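Local coordinates for protein spermidine synthase (Corynebacterium glutamicum ATCC 13032, PDB 3GJY) that probably makes spermidine by transferring an aminopropyl group from decarboxylated S-adenosylmethionine to putrescine, at residues 96-108 against 129-143. Residues are numbered along the deposited sequence; the frame is centred on the assembly and turned at random. Where two conformers were deposited one is given.
With FMT (formic acid), chain B.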
ATOM      1  N   LEU A  96       3.067   5.512   2.519  1.00 10.26           N
ATOM      2  CA  LEU A  96       2.542   5.885   3.851  1.00 10.43           C
ATOM      3  C   LEU A  96       2.396   4.593   4.652  1.00 11.64           C
ATOM      4  O   LEU A  96       1.442   3.809   4.466  1.00 12.96           O
ATOM      5  CB  LEU A  96       1.209   6.643   3.724  1.00 11.66           C
ATOM      6  CG  LEU A  96       1.280   7.959   2.953  1.00 11.78           C
ATOM      7  CD1 LEU A  96      -0.110   8.532   2.762  1.00 14.87           C
ATOM      8  CD2 LEU A  96       2.256   8.994   3.562  1.00 13.82           C
ATOM      9  N   GLY A  97       3.391   4.313   5.480  1.00 12.12           N
ATOM     10  CA  GLY A  97       3.554   2.955   6.058  1.00 14.02           C
ATOM     11  C   GLY A  97       4.196   1.969   5.106  1.00 15.93           C
ATOM     12  O   GLY A  97       4.210   2.161   3.891  1.00 17.91           O
ATOM     13  N   GLY A  98       4.642   0.853   5.628  1.00 17.47           N
ATOM     14  CA  GLY A  98       5.064  -0.217   4.728  1.00 18.51           C
ATOM     15  C   GLY A  98       6.072  -1.094   5.408  1.00 20.54           C
ATOM     16  O   GLY A  98       7.232  -0.676   5.534  1.00 21.45           O
ATOM     17  N   GLY A  99       5.642  -2.298   5.810  1.00 21.67           N
ATOM     18  CA  GLY A  99       6.458  -3.161   6.646  1.00 21.18           C
ATOM     19  C   GLY A  99       7.801  -3.466   6.023  1.00 20.37           C
ATOM     20  O   GLY A  99       7.889  -3.881   4.860  1.00 21.36           O
ATOM     21  N   ALA A 100       8.829  -3.243   6.836  1.00 21.03           N
ATOM     22  CA  ALA A 100      10.195  -3.426   6.499  1.00 17.80           C
ATOM     23  C   ALA A 100      10.705  -2.615   5.300  1.00 15.12           C
ATOM     24  O   ALA A 100      11.766  -2.944   4.803  1.00 14.19           O
ATOM     25  CB  ALA A 100      10.476  -4.955   6.265  1.00 19.51           C
ATOM     26  N   CYS A 101       9.939  -1.632   4.796  1.00 13.18           N
ATOM     27  CA  CYS A 101      10.267  -0.975   3.518  1.00 12.67           C
ATOM     28  C   CYS A 101      10.323  -1.914   2.317  1.00 12.75           C
ATOM     29  O   CYS A 101      10.965  -1.601   1.317  1.00 12.52           O
ATOM     30  CB  CYS A 101      11.597  -0.213   3.619  1.00 13.57           C
ATOM     31  SG  CYS A 101      11.611   1.125   4.827  1.00 16.10           S
ATOM     32  N   THR A 102       9.648  -3.061   2.413  1.00 12.18           N
ATOM     33  CA  THR A 102       9.750  -4.064   1.362  1.00 11.89           C
ATOM     34  C   THR A 102       9.117  -3.628   0.040  1.00 11.49           C
ATOM     35  O   THR A 102       9.697  -3.882  -1.034  1.00 11.60           O
ATOM     36  CB  THR A 102       9.173  -5.367   1.874  1.00 12.25           C
ATOM     37  OG1 THR A 102       9.913  -5.734   3.061  1.00 12.91           O
ATOM     38  CG2 THR A 102       9.176  -6.499   0.792  1.00 14.14           C
HETATM   39  N   MSE A 103       7.939  -3.001   0.073  1.00 12.66           N
HETATM   40  CA  MSE A 103       7.346  -2.491  -1.156  0.50 12.20           C
HETATM   41  C   MSE A 103       8.251  -1.421  -1.818  1.00 12.38           C
HETATM   42  O   MSE A 103       8.422  -1.386  -3.034  1.00 13.26           O
HETATM   43  CB  MSE A 103       5.962  -1.903  -0.832  0.50 12.90           C
HETATM   44  CG  MSE A 103       5.027  -1.795  -1.996  0.50 13.85           C
HETATM   45 SE   MSE A 103       4.028  -3.458  -2.483  0.40 14.13          SE
HETATM   46  CE  MSE A 103       5.334  -4.265  -3.730  0.50 14.37           C
ATOM     47  N   ALA A 104       8.808  -0.518  -1.000  1.00 11.32           N
ATOM     48  CA  ALA A 104       9.742   0.501  -1.494  1.00 11.08           C
ATOM     49  C   ALA A 104      10.956  -0.135  -2.182  1.00 11.11           C
ATOM     50  O   ALA A 104      11.396   0.288  -3.269  1.00 11.34           O
ATOM     51  CB  ALA A 104      10.160   1.475  -0.365  1.00 11.75           C
ATOM     52  N   ARG A 105      11.500  -1.154  -1.518  1.00 10.25           N
ATOM     53  CA  ARG A 105      12.638  -1.932  -2.034  1.00 11.43           C
ATOM     54  C   ARG A 105      12.295  -2.597  -3.383  1.00 10.83           C
ATOM     55  O   ARG A 105      13.115  -2.647  -4.316  1.00 11.84           O
ATOM     56  CB  ARG A 105      12.996  -2.966  -0.962  1.00 11.83           C
ATOM     57  CG  ARG A 105      14.050  -4.024  -1.340  1.00 11.32           C
ATOM     58  CD  ARG A 105      14.275  -4.896  -0.112  1.00 11.41           C
ATOM     59  NE  ARG A 105      15.161  -6.044  -0.326  1.00 12.17           N
ATOM     60  CZ  ARG A 105      14.754  -7.299  -0.477  1.00 11.98           C
ATOM     61  NH1 ARG A 105      13.456  -7.606  -0.547  1.00 12.68           N
ATOM     62  NH2 ARG A 105      15.671  -8.247  -0.537  1.00 12.77           N
ATOM     63  N   TYR A 106      11.065  -3.108  -3.477  1.00 10.74           N
ATOM     64  CA  TYR A 106      10.597  -3.731  -4.708  1.00 10.80           C
ATOM     65  C   TYR A 106      10.559  -2.720  -5.860  1.00 11.66           C
ATOM     66  O   TYR A 106      11.137  -2.945  -6.938  1.00 11.75           O
ATOM     67  CB  TYR A 106       9.192  -4.308  -4.447  1.00 12.03           C
ATOM     68  CG  TYR A 106       8.565  -4.889  -5.679  1.00 11.23           C
ATOM     69  CD1 TYR A 106       8.793  -6.223  -6.043  1.00 12.69           C
ATOM     70  CD2 TYR A 106       7.756  -4.118  -6.497  1.00 11.48           C
ATOM     71  CE1 TYR A 106       8.225  -6.760  -7.193  1.00 14.04           C
ATOM     72  CE2 TYR A 106       7.200  -4.629  -7.673  1.00 13.56           C
ATOM     73  CZ  TYR A 106       7.448  -5.958  -8.018  1.00 14.07           C
ATOM     74  OH  TYR A 106       6.889  -6.466  -9.165  1.00 16.63           O
ATOM     75  N   PHE A 107       9.867  -1.588  -5.627  1.00 11.14           N
ATOM     76  CA  PHE A 107       9.753  -0.594  -6.691  1.00 11.09           C
ATOM     77  C   PHE A 107      11.088   0.023  -7.039  1.00 11.89           C
ATOM     78  O   PHE A 107      11.321   0.400  -8.189  1.00 11.64           O
ATOM     79  CB  PHE A 107       8.720   0.495  -6.366  1.00 11.94           C
ATOM     80  CG  PHE A 107       7.306   0.012  -6.488  1.00 10.95           C
ATOM     81  CD1 PHE A 107       6.786  -0.309  -7.716  1.00 12.63           C
ATOM     82  CD2 PHE A 107       6.548  -0.228  -5.359  1.00 14.06           C
ATOM     83  CE1 PHE A 107       5.472  -0.790  -7.828  1.00 13.71           C
ATOM     84  CE2 PHE A 107       5.245  -0.737  -5.460  1.00 14.24           C
ATOM     85  CZ  PHE A 107       4.712  -1.014  -6.709  1.00 12.40           C
ATOM     86  N   ALA A 108      11.960   0.157  -6.045  1.00 11.40           N
ATOM     87  CA  ALA A 108      13.302   0.706  -6.322  1.00 11.71           C
ATOM     88  C   ALA A 108      14.084  -0.202  -7.294  1.00 11.63           C
ATOM     89  O   ALA A 108      14.884   0.285  -8.116  1.00 12.43           O
ATOM     90  CB  ALA A 108      14.081   0.919  -5.056  1.00 11.65           C
ATOM     91  N   SER A 129      15.241  -1.477   9.345  1.00 13.44           N
ATOM     92  CA  SER A 129      15.072  -1.548   7.897  1.00 13.32           C
ATOM     93  C   SER A 129      16.341  -1.121   7.176  1.00 11.72           C
ATOM     94  O   SER A 129      16.838  -1.830   6.270  1.00 12.46           O
ATOM     95  CB  SER A 129      13.903  -0.706   7.398  1.00 12.98           C
ATOM     96  OG  SER A 129      12.667  -1.170   7.945  1.00 16.23           O
ATOM     97  N   ARG A 130      16.898   0.032   7.588  1.00 12.11           N
ATOM     98  CA  ARG A 130      18.129   0.516   6.943  1.00 11.92           C
ATOM     99  C   ARG A 130      19.304  -0.444   7.168  1.00 12.00           C
ATOM    100  O   ARG A 130      20.094  -0.663   6.240  1.00 13.91           O
ATOM    101  CB  ARG A 130      18.457   1.917   7.485  1.00 12.39           C
ATOM    102  CG  ARG A 130      19.733   2.569   6.954  1.00 11.49           C
ATOM    103  CD  ARG A 130      19.787   2.717   5.448  1.00 12.09           C
ATOM    104  NE  ARG A 130      18.775   3.657   4.952  1.00 11.69           N
ATOM    105  CZ  ARG A 130      18.400   3.738   3.679  1.00 12.40           C
ATOM    106  NH1 ARG A 130      18.879   2.868   2.798  1.00 13.84           N
ATOM    107  NH2 ARG A 130      17.477   4.643   3.306  1.00 12.66           N
ATOM    108  N   GLU A 131      19.394  -1.034   8.365  1.00 12.08           N
ATOM    109  CA  GLU A 131      20.544  -1.882   8.690  0.50 11.97           C
ATOM    110  C   GLU A 131      20.422  -3.271   8.052  1.00 12.74           C
ATOM    111  O   GLU A 131      21.399  -3.794   7.504  1.00 13.62           O
ATOM    112  CB  GLU A 131      20.698  -2.037  10.212  0.50 12.29           C
ATOM    113  CG  GLU A 131      21.058  -0.773  11.008  0.50 12.79           C
ATOM    114  CD  GLU A 131      22.385  -0.144  10.670  0.50 14.62           C
ATOM    115  OE1 GLU A 131      23.233  -0.777   9.980  0.50 14.82           O
ATOM    116  OE2 GLU A 131      22.555   1.030  11.102  0.50 15.16           O
ATOM    117  N   TRP A 132      19.220  -3.868   8.096  1.00 12.64           N
ATOM    118  CA  TRP A 132      19.083  -5.309   7.850  1.00 13.39           C
ATOM    119  C   TRP A 132      18.135  -5.737   6.757  1.00 13.17           C
ATOM    120  O   TRP A 132      18.159  -6.902   6.372  1.00 13.79           O
ATOM    121  CB  TRP A 132      18.631  -6.002   9.159  1.00 13.53           C
ATOM    122  CG  TRP A 132      19.732  -6.256  10.140  1.00 14.62           C
ATOM    123  CD1 TRP A 132      21.077  -6.153   9.917  1.00 17.00           C
ATOM    124  CD2 TRP A 132      19.578  -6.697  11.493  1.00 15.09           C
ATOM    125  NE1 TRP A 132      21.775  -6.518  11.053  1.00 19.25           N
ATOM    126  CE2 TRP A 132      20.886  -6.843  12.039  1.00 17.07           C
ATOM    127  CE3 TRP A 132      18.470  -7.017  12.285  1.00 16.53           C
ATOM    128  CZ2 TRP A 132      21.103  -7.278  13.360  1.00 18.90           C
ATOM    129  CZ3 TRP A 132      18.682  -7.440  13.612  1.00 18.35           C
ATOM    130  CH2 TRP A 132      19.990  -7.570  14.117  1.00 20.19           C
ATOM    131  N   PHE A 133      17.245  -4.860   6.302  1.00 12.05           N
ATOM    132  CA  PHE A 133      16.211  -5.304   5.378  1.00 12.54           C
ATOM    133  C   PHE A 133      16.520  -5.050   3.907  1.00 12.37           C
ATOM    134  O   PHE A 133      15.633  -5.100   3.043  1.00 13.02           O
ATOM    135  CB  PHE A 133      14.788  -4.885   5.778  1.00 13.10           C
ATOM    136  CG  PHE A 133      14.389  -5.259   7.204  1.00 12.46           C
ATOM    137  CD1 PHE A 133      14.997  -6.317   7.913  1.00 13.75           C
ATOM    138  CD2 PHE A 133      13.410  -4.481   7.846  1.00 13.39           C
ATOM    139  CE1 PHE A 133      14.604  -6.615   9.254  1.00 15.25           C
ATOM    140  CE2 PHE A 133      12.999  -4.760   9.159  1.00 15.80           C
ATOM    141  CZ  PHE A 133      13.616  -5.826   9.876  1.00 16.32           C
ATOM    142  N   ASP A 134      17.805  -4.824   3.626  1.00 12.33           N
ATOM    143  CA  ASP A 134      18.338  -4.982   2.266  1.00 12.46           C
ATOM    144  C   ASP A 134      17.699  -3.990   1.295  1.00 12.42           C
ATOM    145  O   ASP A 134      17.291  -4.340   0.189  1.00 13.11           O
ATOM    146  CB  ASP A 134      18.167  -6.436   1.761  1.00 12.59           C
ATOM    147  CG  ASP A 134      18.873  -6.695   0.460  1.00 13.48           C
ATOM    148  OD1 ASP A 134      20.009  -6.192   0.266  1.00 18.07           O
ATOM    149  OD2 ASP A 134      18.331  -7.475  -0.339  1.00 13.89           O
ATOM    150  N   ILE A 135      17.708  -2.732   1.713  1.00 12.65           N
ATOM    151  CA  ILE A 135      17.198  -1.644   0.900  1.00 12.98           C
ATOM    152  C   ILE A 135      18.333  -0.850   0.308  1.00 12.32           C
ATOM    153  O   ILE A 135      19.417  -0.758   0.906  1.00 13.77           O
ATOM    154  CB  ILE A 135      16.240  -0.728   1.714  1.00 13.09           C
ATOM    155  CG1 ILE A 135      16.919  -0.089   2.924  1.00 12.77           C
ATOM    156  CG2 ILE A 135      15.014  -1.530   2.162  1.00 15.63           C
ATOM    157  CD1 ILE A 135      16.008   0.960   3.655  1.00 13.51           C
ATOM    158  N   PRO A 136      18.089  -0.249  -0.865  1.00 12.84           N
ATOM    159  CA  PRO A 136      19.133   0.584  -1.484  1.00 11.84           C
ATOM    160  C   PRO A 136      19.235   1.918  -0.753  1.00 11.23           C
ATOM    161  O   PRO A 136      18.327   2.290   0.016  1.00 12.46           O
ATOM    162  CB  PRO A 136      18.654   0.748  -2.919  1.00 12.25           C
ATOM    163  CG  PRO A 136      17.171   0.628  -2.821  1.00 14.48           C
ATOM    164  CD  PRO A 136      16.905  -0.394  -1.726  1.00 13.07           C
ATOM    165  N   ARG A 137      20.314   2.633  -1.018  1.00 11.79           N
ATOM    166  CA  ARG A 137      20.537   3.904  -0.317  1.00 11.70           C
ATOM    167  C   ARG A 137      19.525   4.984  -0.705  1.00 11.77           C
ATOM    168  O   ARG A 137      18.897   4.917  -1.795  1.00 12.23           O
ATOM    169  CB  ARG A 137      21.955   4.424  -0.608  1.00 13.13           C
ATOM    170  CG  ARG A 137      22.187   4.906  -2.011  1.00 14.36           C
ATOM    171  CD  ARG A 137      23.605   5.401  -2.166  1.00 15.15           C
ATOM    172  NE  ARG A 137      23.789   5.977  -3.485  1.00 16.78           N
ATOM    173  CZ  ARG A 137      24.860   6.695  -3.820  1.00 16.66           C
ATOM    174  NH1 ARG A 137      24.968   7.210  -5.036  1.00 20.13           N
ATOM    175  NH2 ARG A 137      25.836   6.856  -2.940  1.00 19.19           N
ATOM    176  N   ALA A 138      19.374   5.967   0.181  1.00 11.69           N
ATOM    177  CA  ALA A 138      18.596   7.153  -0.173  1.00 12.03           C
ATOM    178  C   ALA A 138      19.280   7.872  -1.356  1.00 11.92           C
ATOM    179  O   ALA A 138      20.513   7.928  -1.394  1.00 12.78           O
ATOM    180  CB  ALA A 138      18.490   8.090   1.026  1.00 11.67           C
ATOM    181  N   PRO A 139      18.513   8.437  -2.313  1.00 10.81           N
ATOM    182  CA  PRO A 139      17.060   8.629  -2.303  1.00 11.33           C
ATOM    183  C   PRO A 139      16.275   7.478  -2.965  1.00 10.54           C
ATOM    184  O   PRO A 139      15.042   7.572  -3.068  1.00 11.40           O
ATOM    185  CB  PRO A 139      16.896   9.918  -3.118  1.00 11.66           C
ATOM    186  CG  PRO A 139      17.987   9.802  -4.163  1.00 12.42           C
ATOM    187  CD  PRO A 139      19.154   9.237  -3.385  1.00 12.76           C
ATOM    188  N   ARG A 140      16.934   6.402  -3.387  1.00 10.48           N
ATOM    189  CA  ARG A 140      16.178   5.281  -4.018  1.00 11.36           C
ATOM    190  C   ARG A 140      15.164   4.747  -3.031  1.00 11.42           C
ATOM    191  O   ARG A 140      14.013   4.521  -3.389  1.00 11.55           O
ATOM    192  CB  ARG A 140      17.114   4.189  -4.543  1.00 11.92           C
ATOM    193  CG  ARG A 140      17.930   4.688  -5.728  1.00 13.50           C
ATOM    194  CD  ARG A 140      18.840   3.585  -6.218  1.00 13.19           C
ATOM    195  NE  ARG A 140      18.040   2.502  -6.753  1.00 13.48           N
ATOM    196  CZ  ARG A 140      18.441   1.232  -6.859  1.00 13.54           C
ATOM    197  NH1 ARG A 140      17.611   0.323  -7.365  1.00 14.66           N
ATOM    198  NH2 ARG A 140      19.664   0.855  -6.458  1.00 15.73           N
ATOM    199  N   VAL A 141      15.603   4.523  -1.801  1.00 10.93           N
ATOM    200  CA  VAL A 141      14.692   4.336  -0.655  1.00 11.53           C
ATOM    201  C   VAL A 141      15.153   5.290   0.433  1.00 11.32           C
ATOM    202  O   VAL A 141      16.297   5.225   0.861  1.00 12.00           O
ATOM    203  CB  VAL A 141      14.634   2.881  -0.112  1.00 11.52           C
ATOM    204  CG1 VAL A 141      13.745   2.832   1.175  1.00 12.17           C
ATOM    205  CG2 VAL A 141      14.048   1.943  -1.195  1.00 12.22           C
ATOM    206  N   LYS A 142      14.268   6.203   0.825  1.00 11.01           N
ATOM    207  CA  LYS A 142      14.524   7.210   1.877  1.00 11.19           C
ATOM    208  C   LYS A 142      13.474   7.058   2.942  1.00 12.15           C
ATOM    209  O   LYS A 142      12.292   6.959   2.592  1.00 13.48           O
ATOM    210  CB  LYS A 142      14.476   8.616   1.289  1.00 12.23           C
ATOM    211  CG  LYS A 142      14.739   9.776   2.266  1.00 15.10           C
ATOM    212  CD  LYS A 142      14.665  11.108   1.425  1.00 18.44           C
ATOM    213  CE  LYS A 142      15.023  12.342   2.209  1.00 23.11           C
ATOM    214  NZ  LYS A 142      14.935  13.566   1.324  1.00 27.70           N
ATOM    215  N   ILE A 143      13.871   6.968   4.205  1.00 12.34           N
ATOM    216  CA  ILE A 143      12.897   6.770   5.310  1.00 12.06           C
ATOM    217  C   ILE A 143      12.733   8.064   6.085  1.00 11.55           C
ATOM    218  O   ILE A 143      13.729   8.693   6.479  1.00 13.85           O
ATOM    219  CB  ILE A 143      13.325   5.626   6.265  1.00 11.93           C
ATOM    220  CG1 ILE A 143      13.637   4.333   5.462  1.00 12.48           C
ATOM    221  CG2 ILE A 143      12.279   5.414   7.347  1.00 14.45           C
ATOM    222  CD1 ILE A 143      14.397   3.299   6.251  1.00 14.02           C
TER
HETATM  223  C   FMT B 315       8.913   0.073   7.828  1.00 28.84           C
HETATM  224  O1  FMT B 315      10.125  -0.093   7.944  1.00 31.28           O
HETATM  225  O2  FMT B 315       8.388   1.019   7.248  1.00 27.72           O
HETATM  226  O   HOH W   1      12.614  -4.773   2.910  1.00 14.01           O
HETATM  227  O   HOH W   2      15.311   3.233  -7.393  1.00 14.54           O
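Arg105, on the helix 102-110 that follows the glycine-rich loop of a Rossmann-like, AdoMet-methyltransferase-type domain, reaches across to the loop between helix 123-132 and the edge strand 141-145. Its CB rests on Ile135 CG2 at 4.0 Å. With CG anti to the backbone N (chi1 173°) and the chain extended as far as NE, CG and CD pass Asp134 O, CD at 3.1 Å, with Phe133 O also close to CD. NE then donates to Asp134 O (2.8 Å), a bent bond that meets the carbonyl from above its plane. NH2 completes a side-on grip with a nearly straight salt bridge to the anti lone pair of Asp134 OD2 (2.8 Å, 176°), although guanidinium and carboxylate planes are turned 61° apart. NH2 also bonds Val59 O, and OD2 also bonds Gly61 N, linking the pair to the end of strand 53-59 and the residues just after it. Alongside this polar grip, the CB atoms of Ala104 and Ala108 pack on Val141 CG2, while Cys101 SG lies against Ile143 CD1. Near the glycine loop, a formic acid molecule, probably from the crystallisation liquor, sits beside Ser129. Farther along the helix, Arg140 NH1 donates to Ala108 O at 2.8 Å, the oxygen lying near the guanidinium plane.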